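Local coordinates for tyrosine phosphatase (Orf virus, PDB 5NCR), which is a homodimeric viral tyrosine phosphatase with triple substrate specificity that removes phosphate groups from its substrates, probably including phosphoserine in proteins, at residues B[116-121]-B[161-167]; B[12-18]-B[147-152]; B[87-92]-B[170-175]. The protein carries 2 engineered substitutions. All blocks are in the same frame, centred on the assembly; numbering follows the deposited sequence.

Contact 1 (B[116-121]-B[161-167]). With PO4 (phosphate ion), chain D; SO4 (sulfate ion), chain E.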
loop_
_atom_site.group_PDB
_atom_site.type_symbol
_atom_site.label_atom_id
_atom_site.label_comp_id
_atom_site.label_asym_id
_atom_site.label_seq_id
_atom_site.Cartn_x
_atom_site.Cartn_y
_atom_site.Cartn_z
ATOM N N VAL B 116 0.102 -15.089 16.599
ATOM C CA VAL B 116 -0.259 -14.373 15.379
ATOM C C VAL B 116 -1.005 -13.060 15.616
ATOM O O VAL B 116 -0.492 -12.011 15.222
ATOM C CB VAL B 116 -1.046 -15.292 14.382
ATOM C CG1 VAL B 116 -1.529 -14.511 13.147
ATOM C CG2 VAL B 116 -0.230 -16.519 13.978
ATOM N N ASN B 117 -2.223 -13.119 16.187
ATOM C CA ASN B 117 -3.093 -11.956 16.249
ATOM C C ASN B 117 -3.039 -11.089 17.508
ATOM O O ASN B 117 -2.794 -9.903 17.370
ATOM C CB ASN B 117 -4.530 -12.367 15.977
ATOM C CG ASN B 117 -4.712 -12.918 14.593
ATOM O OD1 ASN B 117 -5.172 -14.027 14.438
ATOM N ND2 ASN B 117 -4.364 -12.198 13.558
ATOM N N ARG B 118 -3.289 -11.641 18.701
ATOM C CA ARG B 118 -3.286 -10.823 19.931
ATOM C C ARG B 118 -1.896 -10.287 20.247
ATOM O O ARG B 118 -1.718 -9.069 20.342
ATOM C CB ARG B 118 -3.924 -11.585 21.107
ATOM C CG ARG B 118 -5.389 -11.938 20.819
ATOM C CD ARG B 118 -5.938 -13.022 21.699
ATOM N NE ARG B 118 -5.515 -14.349 21.271
ATOM C CZ ARG B 118 -5.840 -15.482 21.885
ATOM N NH1 ARG B 118 -6.620 -15.464 22.957
ATOM N NH2 ARG B 118 -5.380 -16.637 21.441
ATOM N N SER B 119 -0.907 -11.183 20.274
ATOM C CA SER B 119 0.489 -10.835 20.510
ATOM C C SER B 119 1.069 -10.079 19.321
ATOM O O SER B 119 1.885 -9.177 19.524
ATOM C CB SER B 119 1.313 -12.077 20.832
ATOM O OG SER B 119 1.201 -13.016 19.775
ATOM N N GLY B 120 0.672 -10.464 18.105
ATOM C CA GLY B 120 1.081 -9.777 16.888
ATOM C C GLY B 120 0.636 -8.313 16.935
ATOM O O GLY B 120 1.422 -7.423 16.616
ATOM N N ALA B 121 -0.606 -8.041 17.421
ATOM C CA ALA B 121 -1.108 -6.663 17.549
ATOM C C ALA B 121 -0.281 -5.842 18.535
ATOM O O ALA B 121 0.090 -4.711 18.236
ATOM C CB ALA B 121 -2.582 -6.662 17.940
ATOM N N PHE B 161 0.913 -13.207 10.653
ATOM C CA PHE B 161 1.117 -12.093 11.566
ATOM C C PHE B 161 -0.006 -11.103 11.426
ATOM O O PHE B 161 -0.204 -10.569 10.338
ATOM C CB PHE B 161 2.491 -11.416 11.288
ATOM C CG PHE B 161 2.714 -10.115 12.036
ATOM C CD1 PHE B 161 2.986 -10.116 13.398
ATOM C CD2 PHE B 161 2.683 -8.893 11.364
ATOM C CE1 PHE B 161 3.188 -8.909 14.089
ATOM C CE2 PHE B 161 2.911 -7.692 12.046
ATOM C CZ PHE B 161 3.140 -7.703 13.408
ATOM N N LEU B 162 -0.733 -10.843 12.514
ATOM C CA LEU B 162 -1.778 -9.824 12.541
ATOM C C LEU B 162 -2.774 -9.933 11.373
ATOM O O LEU B 162 -2.996 -8.988 10.613
ATOM C CB LEU B 162 -1.070 -8.462 12.607
ATOM C CG LEU B 162 -1.863 -7.204 12.945
ATOM C CD1 LEU B 162 -2.751 -7.374 14.177
ATOM C CD2 LEU B 162 -0.913 -6.054 13.088
ATOM N N GLU B 163 -3.329 -11.125 11.216
ATOM C CA GLU B 163 -4.287 -11.473 10.178
ATOM C C GLU B 163 -5.639 -10.865 10.517
ATOM O O GLU B 163 -6.395 -10.483 9.622
ATOM C CB GLU B 163 -4.374 -13.017 10.027
ATOM C CG GLU B 163 -3.017 -13.706 9.834
ATOM C CD GLU B 163 -2.242 -13.269 8.609
ATOM O OE1 GLU B 163 -2.891 -13.050 7.567
ATOM O OE2 GLU B 163 -1.003 -13.112 8.692
ATOM N N ASN B 164 -5.932 -10.755 11.819
ATOM C CA ASN B 164 -7.145 -10.168 12.362
ATOM C C ASN B 164 -7.230 -8.699 11.878
ATOM O O ASN B 164 -6.458 -7.839 12.321
ATOM C CB ASN B 164 -7.119 -10.251 13.894
ATOM C CG ASN B 164 -8.378 -9.795 14.560
ATOM O OD1 ASN B 164 -8.955 -8.779 14.225
ATOM N ND2 ASN B 164 -8.841 -10.537 15.529
ATOM N N ALA B 165 -8.141 -8.457 10.915
ATOM C CA ALA B 165 -8.396 -7.158 10.288
ATOM C C ALA B 165 -8.908 -6.129 11.294
ATOM O O ALA B 165 -8.532 -4.978 11.199
ATOM C CB ALA B 165 -9.381 -7.316 9.151
ATOM N N ASN B 166 -9.700 -6.556 12.300
ATOM C CA ASN B 166 -10.230 -5.707 13.373
ATOM C C ASN B 166 -9.090 -5.049 14.167
ATOM O O ASN B 166 -9.084 -3.828 14.352
ATOM C CB ASN B 166 -11.176 -6.521 14.292
ATOM C CG ASN B 166 -11.451 -5.956 15.681
ATOM O OD1 ASN B 166 -11.327 -6.655 16.701
ATOM N ND2 ASN B 166 -11.859 -4.705 15.758
ATOM N N PHE B 167 -8.110 -5.852 14.577
ATOM C CA PHE B 167 -6.946 -5.417 15.339
ATOM C C PHE B 167 -6.055 -4.560 14.461
ATOM O O PHE B 167 -5.554 -3.540 14.926
ATOM C CB PHE B 167 -6.131 -6.639 15.834
ATOM C CG PHE B 167 -6.751 -7.516 16.903
ATOM C CD1 PHE B 167 -7.994 -7.196 17.465
ATOM C CD2 PHE B 167 -6.085 -8.651 17.367
ATOM C CE1 PHE B 167 -8.570 -8.017 18.444
ATOM C CE2 PHE B 167 -6.666 -9.469 18.346
ATOM C CZ PHE B 167 -7.898 -9.142 18.883
HETATM P P PO4 D . -3.384 -15.655 18.286
HETATM O O1 PO4 D . -4.063 -16.967 18.892
HETATM O O2 PO4 D . -3.703 -15.542 16.728
HETATM O O3 PO4 D . -1.804 -15.696 18.504
HETATM O O4 PO4 D . -3.906 -14.427 18.983
HETATM S S SO4 E . -7.607 -18.668 24.058
HETATM O O1 SO4 E . -9.050 -18.976 24.016
HETATM O O2 SO4 E . -6.884 -19.788 24.680
HETATM O O3 SO4 E . -7.152 -18.463 22.666
HETATM O O4 SO4 E . -7.376 -17.455 24.852
#
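Val116 and Leu162 are joined backbone to backbone: Leu162 N donates to Val116 O over 3.0 Å, fairly straight at 164°, but coming from above the carbonyl plane. The tight, buried part of the contact surrounds this bond. Phe161 CE1 comes within 3.4 Å of Gly120 O, so the ring packs on the glycine backbone. Next to it Leu162 CD1 rests 3.8 Å from Ala121 CB. With CG1 swung anti to its own N (chi1 175°), Val116 meets the CG of Glu163. The carboxylate beyond takes the backbone N-H of Phe161 on the anti lone pair of Glu163 OE2, an oxygen that also forms a salt bridge with Arg155. Phe167 approaches edge-on: its CD2 lies 3.5 Å from Asn117 O, and its CE2 lies beside Arg118 CG, the two side chains running the same way. Asn164 ND2 sits over one face of that ring and is held by Asp81 and by the carbonyl of Asp82, while Asn164 OD1 caps helix 165-177 by accepting from Phe167 N at 3.1 Å.

The more open side belongs to the anions. Arg118 bends at chi3 (-79°) and brings its guanidinium edge-on to the phosphate, where Arg118 NE reaches O4 at 2.8 Å; Arg118 N grips the same oxygen. NH2 of Arg118 binds phosphate O1 and also turns to the sulfate, which NH1 holds at O4. Val116 N and Asn117 N take two further phosphate oxygens, and Ser112 OG and Ala114 N also bond to the phosphate. A loop of backbone N-H groups wrapped round an oxyanion, closed by the arginine where the loop runs into helix 118-134, is the phosphate-binding P-loop (HCX5R) of protein tyrosine phosphatases; Ser112 stands where the family carries its cysteine.

Contact 2 (B[12-18]-B[147-152])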
loop_
_atom_site.group_PDB
_atom_site.type_symbol
_atom_site.label_atom_id
_atom_site.label_comp_id
_atom_site.label_asym_id
_atom_site.label_seq_id
_atom_site.Cartn_x
_atom_site.Cartn_y
_atom_site.Cartn_z
ATOM N N LEU B 12 -4.949 1.320 3.796
ATOM C CA LEU B 12 -3.864 0.586 4.475
ATOM C C LEU B 12 -4.304 -0.800 4.984
ATOM O O LEU B 12 -3.558 -1.767 4.828
ATOM C CB LEU B 12 -3.211 1.414 5.597
ATOM C CG LEU B 12 -1.938 0.826 6.257
ATOM C CD1 LEU B 12 -0.855 0.451 5.197
ATOM C CD2 LEU B 12 -1.390 1.782 7.282
ATOM N N LEU B 13 -5.537 -0.904 5.519
ATOM C CA LEU B 13 -6.086 -2.189 5.939
ATOM C C LEU B 13 -6.118 -3.162 4.743
ATOM O O LEU B 13 -5.755 -4.311 4.911
ATOM C CB LEU B 13 -7.478 -2.001 6.525
ATOM C CG LEU B 13 -8.068 -3.259 7.166
ATOM C CD1 LEU B 13 -7.267 -3.677 8.439
ATOM C CD2 LEU B 13 -9.528 -3.068 7.474
ATOM N N ARG B 14 -6.481 -2.669 3.529
ATOM C CA ARG B 14 -6.475 -3.428 2.283
ATOM C C ARG B 14 -5.057 -3.751 1.855
ATOM O O ARG B 14 -4.833 -4.904 1.478
ATOM C CB ARG B 14 -7.227 -2.683 1.165
ATOM C CG ARG B 14 -7.703 -3.630 0.082
ATOM C CD ARG B 14 -8.390 -2.908 -1.058
ATOM N NE ARG B 14 -8.554 -3.786 -2.219
ATOM C CZ ARG B 14 -9.139 -3.424 -3.357
ATOM N NH1 ARG B 14 -9.635 -2.201 -3.495
ATOM N NH2 ARG B 14 -9.236 -4.284 -4.362
ATOM N N CYS B 15 -4.106 -2.748 1.867
ATOM C CA CYS B 15 -2.665 -2.953 1.568
ATOM C C CYS B 15 -2.077 -4.115 2.395
ATOM O O CYS B 15 -1.197 -4.835 1.914
ATOM C CB CYS B 15 -1.863 -1.686 1.842
ATOM S SG CYS B 15 -1.997 -0.412 0.568
ATOM N N THR B 16 -2.530 -4.255 3.648
ATOM C CA THR B 16 -2.023 -5.257 4.585
ATOM C C THR B 16 -2.904 -6.527 4.678
ATOM O O THR B 16 -2.643 -7.392 5.538
ATOM C CB THR B 16 -1.766 -4.608 5.949
ATOM O OG1 THR B 16 -2.950 -3.982 6.438
ATOM C CG2 THR B 16 -0.614 -3.620 5.923
ATOM N N ARG B 17 -3.929 -6.642 3.807
ATOM C CA ARG B 17 -4.763 -7.836 3.665
ATOM C C ARG B 17 -3.912 -8.763 2.760
ATOM O O ARG B 17 -3.934 -8.668 1.534
ATOM C CB ARG B 17 -6.113 -7.494 3.017
ATOM C CG ARG B 17 -7.112 -8.635 3.003
ATOM C CD ARG B 17 -8.446 -8.183 2.464
ATOM N NE ARG B 17 -9.450 -9.243 2.572
ATOM C CZ ARG B 17 -10.351 -9.530 1.636
ATOM N NH1 ARG B 17 -10.379 -8.846 0.498
ATOM N NH2 ARG B 17 -11.226 -10.508 1.829
ATOM N N ALA B 18 -3.069 -9.564 3.402
ATOM C CA ALA B 18 -2.085 -10.418 2.758
ATOM C C ALA B 18 -2.617 -11.787 2.296
ATOM O O ALA B 18 -1.885 -12.557 1.655
ATOM C CB ALA B 18 -0.882 -10.582 3.670
ATOM N N PHE B 147 4.147 1.568 8.407
ATOM C CA PHE B 147 3.264 0.525 8.915
ATOM C C PHE B 147 3.236 -0.617 7.884
ATOM O O PHE B 147 3.364 -1.777 8.244
ATOM C CB PHE B 147 1.848 1.073 9.128
ATOM C CG PHE B 147 0.923 0.104 9.848
ATOM C CD1 PHE B 147 0.346 -0.974 9.171
ATOM C CD2 PHE B 147 0.570 0.316 11.178
ATOM C CE1 PHE B 147 -0.526 -1.854 9.833
ATOM C CE2 PHE B 147 -0.252 -0.595 11.856
ATOM C CZ PHE B 147 -0.820 -1.656 11.172
ATOM N N LEU B 148 3.069 -0.262 6.618
ATOM C CA LEU B 148 3.040 -1.172 5.494
ATOM C C LEU B 148 4.321 -2.032 5.400
ATOM O O LEU B 148 4.225 -3.260 5.395
ATOM C CB LEU B 148 2.812 -0.381 4.197
ATOM C CG LEU B 148 2.793 -1.168 2.916
ATOM C CD1 LEU B 148 1.690 -2.250 2.921
ATOM C CD2 LEU B 148 2.664 -0.254 1.756
ATOM N N LYS B 149 5.490 -1.383 5.352
ATOM C CA LYS B 149 6.802 -2.016 5.230
ATOM C C LYS B 149 7.056 -2.934 6.445
ATOM O O LYS B 149 7.455 -4.070 6.249
ATOM C CB LYS B 149 7.878 -0.928 5.094
ATOM C CG LYS B 149 9.324 -1.394 4.969
ATOM C CD LYS B 149 10.238 -0.192 4.625
ATOM C CE LYS B 149 11.618 -0.237 5.248
ATOM N NZ LYS B 149 12.556 -1.070 4.458
ATOM N N THR B 150 6.762 -2.461 7.662
ATOM C CA THR B 150 6.983 -3.179 8.912
ATOM C C THR B 150 6.070 -4.400 9.021
ATOM O O THR B 150 6.517 -5.446 9.461
ATOM C CB THR B 150 6.827 -2.220 10.101
ATOM O OG1 THR B 150 7.713 -1.123 9.877
ATOM C CG2 THR B 150 7.129 -2.872 11.430
ATOM N N TYR B 151 4.803 -4.249 8.623
ATOM C CA TYR B 151 3.824 -5.326 8.636
ATOM C C TYR B 151 4.329 -6.500 7.755
ATOM O O TYR B 151 4.299 -7.651 8.195
ATOM C CB TYR B 151 2.462 -4.826 8.116
ATOM C CG TYR B 151 1.474 -5.960 8.060
ATOM C CD1 TYR B 151 0.865 -6.431 9.215
ATOM C CD2 TYR B 151 1.249 -6.652 6.872
ATOM C CE1 TYR B 151 0.023 -7.538 9.187
ATOM C CE2 TYR B 151 0.402 -7.756 6.831
ATOM C CZ TYR B 151 -0.197 -8.201 7.994
ATOM O OH TYR B 151 -1.049 -9.271 7.966
ATOM N N TYR B 152 4.745 -6.194 6.515
ATOM C CA TYR B 152 5.228 -7.212 5.568
ATOM C C TYR B 152 6.592 -7.760 5.963
ATOM O O TYR B 152 6.854 -8.931 5.741
ATOM C CB TYR B 152 5.177 -6.719 4.127
ATOM C CG TYR B 152 3.772 -6.865 3.579
ATOM C CD1 TYR B 152 3.206 -8.124 3.385
ATOM C CD2 TYR B 152 2.982 -5.751 3.325
ATOM C CE1 TYR B 152 1.892 -8.270 2.948
ATOM C CE2 TYR B 152 1.669 -5.885 2.875
ATOM C CZ TYR B 152 1.130 -7.153 2.678
ATOM O OH TYR B 152 -0.172 -7.340 2.283
HETATM O O HOH W 1 -3.326 -10.049 6.508
#
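Thr16 and Leu148 mark the closest backbone approach, 6.6 Å from CA to CA, where helix 7-15 gives out and its chain turns past the flank of helix 140-158. Thr16 is the first residue to leave helical geometry, and its side chain works in two directions. Thr16 OG1 is placed between the backbone N and the carbonyl carbon (chi1 56°), which points it back to Leu12 O at 2.8 Å; Thr16 N reaches that same oxygen from the opposite face of its plane. This rotation leaves the carbon side of Thr16 to Tyr151: Thr16 CB stands over one face of the ring, 4.0 Å from the centroid, in a CH-pi contact, with CG2 alongside. Arg168 is hydrogen-bonded to OG1 as well.

Farther back along the helix, Leu12 splits its branches, CD2 against Phe147 CD1 at 3.8 Å and CD1 against Leu148 CB. Cys15 CB packs on Leu148 CD1, also at 3.8 Å. Past the helix end, Ala18 CB touches Tyr152 CE1, and a water accepts from Ala18 N while bonding to Tyr151 OH.

Directly across the contact, Tyr152 OH donates to Cys15 O, 2.7 Å away, in the carbonyl plane and on a lone pair. It gives a partner to a carbonyl at the helix terminus, where the next helical turn is missing. Since Cys15 SG forms the disulfide to Cys15 of the second subunit, and Tyr152 makes a cation-pi contact with Arg14 of that subunit, this hydroxyl ties the end of helix 7-15, which carries the disulfide, to helix 140-158 at the dimer interface.

Contact 3 (B[87-92]-B[170-175])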
loop_
_atom_site.group_PDB
_atom_site.type_symbol
_atom_site.label_atom_id
_atom_site.label_comp_id
_atom_site.label_asym_id
_atom_site.label_seq_id
_atom_site.Cartn_x
_atom_site.Cartn_y
_atom_site.Cartn_z
ATOM N N ILE B 87 -8.968 -3.016 21.431
ATOM C CA ILE B 87 -7.558 -2.989 21.846
ATOM C C ILE B 87 -7.026 -1.551 21.960
ATOM O O ILE B 87 -5.868 -1.356 22.346
ATOM C CB ILE B 87 -6.647 -3.892 20.956
ATOM C CG1 ILE B 87 -6.689 -3.470 19.459
ATOM C CG2 ILE B 87 -6.977 -5.360 21.159
ATOM C CD1 ILE B 87 -5.409 -3.682 18.681
ATOM N N ALA B 88 -7.876 -0.559 21.609
ATOM C CA ALA B 88 -7.589 0.881 21.644
ATOM C C ALA B 88 -7.209 1.384 23.029
ATOM O O ALA B 88 -6.383 2.282 23.109
ATOM C CB ALA B 88 -8.766 1.681 21.106
ATOM N N SER B 89 -7.780 0.834 24.121
ATOM C CA SER B 89 -7.337 1.306 25.451
ATOM C C SER B 89 -6.201 0.433 26.047
ATOM O O SER B 89 -5.401 0.926 26.844
ATOM C CB SER B 89 -8.502 1.498 26.414
ATOM O OG SER B 89 -9.257 0.314 26.591
ATOM N N ILE B 90 -6.056 -0.812 25.585
ATOM C CA ILE B 90 -4.970 -1.706 26.025
ATOM C C ILE B 90 -3.622 -1.278 25.396
ATOM O O ILE B 90 -2.582 -1.282 26.069
ATOM C CB ILE B 90 -5.320 -3.173 25.652
ATOM C CG1 ILE B 90 -6.392 -3.752 26.590
ATOM C CG2 ILE B 90 -4.078 -4.098 25.571
ATOM C CD1 ILE B 90 -7.191 -4.922 25.957
ATOM N N MET B 91 -3.647 -0.936 24.090
ATOM C CA MET B 91 -2.441 -0.606 23.330
ATOM C C MET B 91 -1.593 0.539 23.903
ATOM O O MET B 91 -0.395 0.315 24.041
ATOM C CB MET B 91 -2.744 -0.355 21.846
ATOM C CG MET B 91 -1.607 -0.798 20.930
ATOM S SD MET B 91 -0.928 -2.468 21.278
ATOM C CE MET B 91 -2.331 -3.500 21.040
ATOM N N PRO B 92 -2.131 1.728 24.272
ATOM C CA PRO B 92 -1.251 2.778 24.829
ATOM C C PRO B 92 -0.496 2.328 26.080
ATOM O O PRO B 92 0.688 2.621 26.205
ATOM C CB PRO B 92 -2.210 3.939 25.128
ATOM C CG PRO B 92 -3.378 3.702 24.227
ATOM C CD PRO B 92 -3.532 2.201 24.197
ATOM N N GLN B 170 -7.592 -1.158 14.028
ATOM C CA GLN B 170 -7.437 -0.384 15.268
ATOM C C GLN B 170 -5.998 0.160 15.419
ATOM O O GLN B 170 -5.820 1.285 15.868
ATOM C CB GLN B 170 -7.816 -1.205 16.495
ATOM C CG GLN B 170 -9.313 -1.465 16.598
ATOM C CD GLN B 170 -9.606 -2.253 17.853
ATOM O OE1 GLN B 170 -9.609 -1.731 18.962
ATOM N NE2 GLN B 170 -9.860 -3.517 17.718
ATOM N N LEU B 171 -4.999 -0.627 15.015
ATOM C CA LEU B 171 -3.585 -0.230 15.034
ATOM C C LEU B 171 -3.304 0.846 13.986
ATOM O O LEU B 171 -2.607 1.814 14.269
ATOM C CB LEU B 171 -2.673 -1.449 14.826
ATOM C CG LEU B 171 -2.634 -2.462 15.980
ATOM C CD1 LEU B 171 -2.005 -3.744 15.540
ATOM C CD2 LEU B 171 -1.859 -1.932 17.160
ATOM N N ILE B 172 -3.882 0.702 12.789
ATOM C CA ILE B 172 -3.763 1.719 11.726
ATOM C C ILE B 172 -4.328 3.028 12.266
ATOM O O ILE B 172 -3.648 4.034 12.186
ATOM C CB ILE B 172 -4.397 1.268 10.389
ATOM C CG1 ILE B 172 -3.590 0.093 9.779
ATOM C CG2 ILE B 172 -4.540 2.446 9.373
ATOM C CD1 ILE B 172 -4.338 -0.766 8.775
ATOM N N LYS B 173 -5.538 3.007 12.844
ATOM C CA LYS B 173 -6.198 4.210 13.399
ATOM C C LYS B 173 -5.327 4.913 14.435
ATOM O O LYS B 173 -5.117 6.123 14.368
ATOM C CB LYS B 173 -7.551 3.872 14.048
ATOM C CG LYS B 173 -8.691 3.550 13.095
ATOM C CD LYS B 173 -9.214 4.718 12.278
ATOM C CE LYS B 173 -10.250 5.587 12.965
ATOM N NZ LYS B 173 -10.759 6.621 12.026
ATOM N N MET B 174 -4.796 4.138 15.366
ATOM C CA MET B 174 -3.965 4.633 16.447
ATOM C C MET B 174 -2.580 5.161 16.015
ATOM O O MET B 174 -2.179 6.214 16.493
ATOM C CB MET B 174 -3.846 3.515 17.500
ATOM C CG MET B 174 -2.970 3.821 18.675
ATOM S SD MET B 174 -3.401 2.702 20.038
ATOM C CE MET B 174 -4.801 3.646 20.742
ATOM N N PHE B 175 -1.840 4.422 15.176
ATOM C CA PHE B 175 -0.450 4.767 14.853
ATOM C C PHE B 175 -0.230 5.388 13.476
ATOM O O PHE B 175 0.844 5.949 13.211
ATOM C CB PHE B 175 0.478 3.560 15.044
ATOM C CG PHE B 175 0.516 3.050 16.465
ATOM C CD1 PHE B 175 1.243 3.723 17.447
ATOM C CD2 PHE B 175 -0.167 1.894 16.823
ATOM C CE1 PHE B 175 1.277 3.252 18.767
ATOM C CE2 PHE B 175 -0.127 1.418 18.142
ATOM C CZ PHE B 175 0.624 2.079 19.096
#
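Ile87 and Gln170 provide the polar part of the contact. Ile87 N donates to Gln170 OE1 over 2.9 Å, almost perfectly straight at 175° and tilted modestly from the plane of the amide. Ala88 N adds a second, weak bond to the same oxygen at 3.4 Å; Ala88 N is also bonded to Asn86 OD1. The other end of the amide is engaged too, since Gln170 NE2 donates to Thr85 O; bonds at both ends fix how the flat group is turned, and the side chain clasps the loop that leads into helix 90-103.

Apolar packing continues the contact. Ile87 has CG1 between its backbone N and carbonyl carbon (chi1 59°), a setting that lays CG1 3.5 Å from Gln170 CD and sends CD1 on to Leu171 CG. Met91 CG rests against two residues of the facing helix, 3.9 Å from Leu171 CD2 and equally close to Phe175 CE2, at the edge of that ring. Leu171 and Phe175 continue inward to helix 118-134, where they meet Met124 and Met128 respectively.

Met174 makes up the more exposed part. Met174 SD sits 3.6 Å from Met91 CB, and the bend at chi3 (-85°) carries the methyl outward, so that Met174 CE lies 3.2 Å from Ala88 O and 3.8 Å from Pro92 CG. Its own CG covers one face of the Phe175 ring toward the rim. Ala88 and Pro92 are exposed, so Met174 bridges from the buried Met91 to the surface. Helix 165-177 packs against the loop leading into helix 90-103 and the first part of that helix, within the alpha/beta fold of a dual-specificity phosphatase catalytic domain.

Overall arrangement
Contacts 1 and 3 share helix 165-177, contact 1 using its capped start and contact 3 its middle, with centres about 12 Å apart. Contact 2 lies about 12 Å from contact 1 and 16 Å from contact 3, where helix 140-158 meets the N-terminal helix 7-15. Along the chain the order is 12-18, 87-92, 116-121, 147-152, 161-167, 170-175, so contact 2 crosses both others. Tyr151 OH, probably hydrogen-bonded to Phe161 O at 2.8 Å, joins contacts 1 and 2; Leu171 links 1 with 3, and Ile172 packs between 2 and 3. The three contacts thus connect, through packed helices, the phosphate site with the disulfide-linked dimer interface.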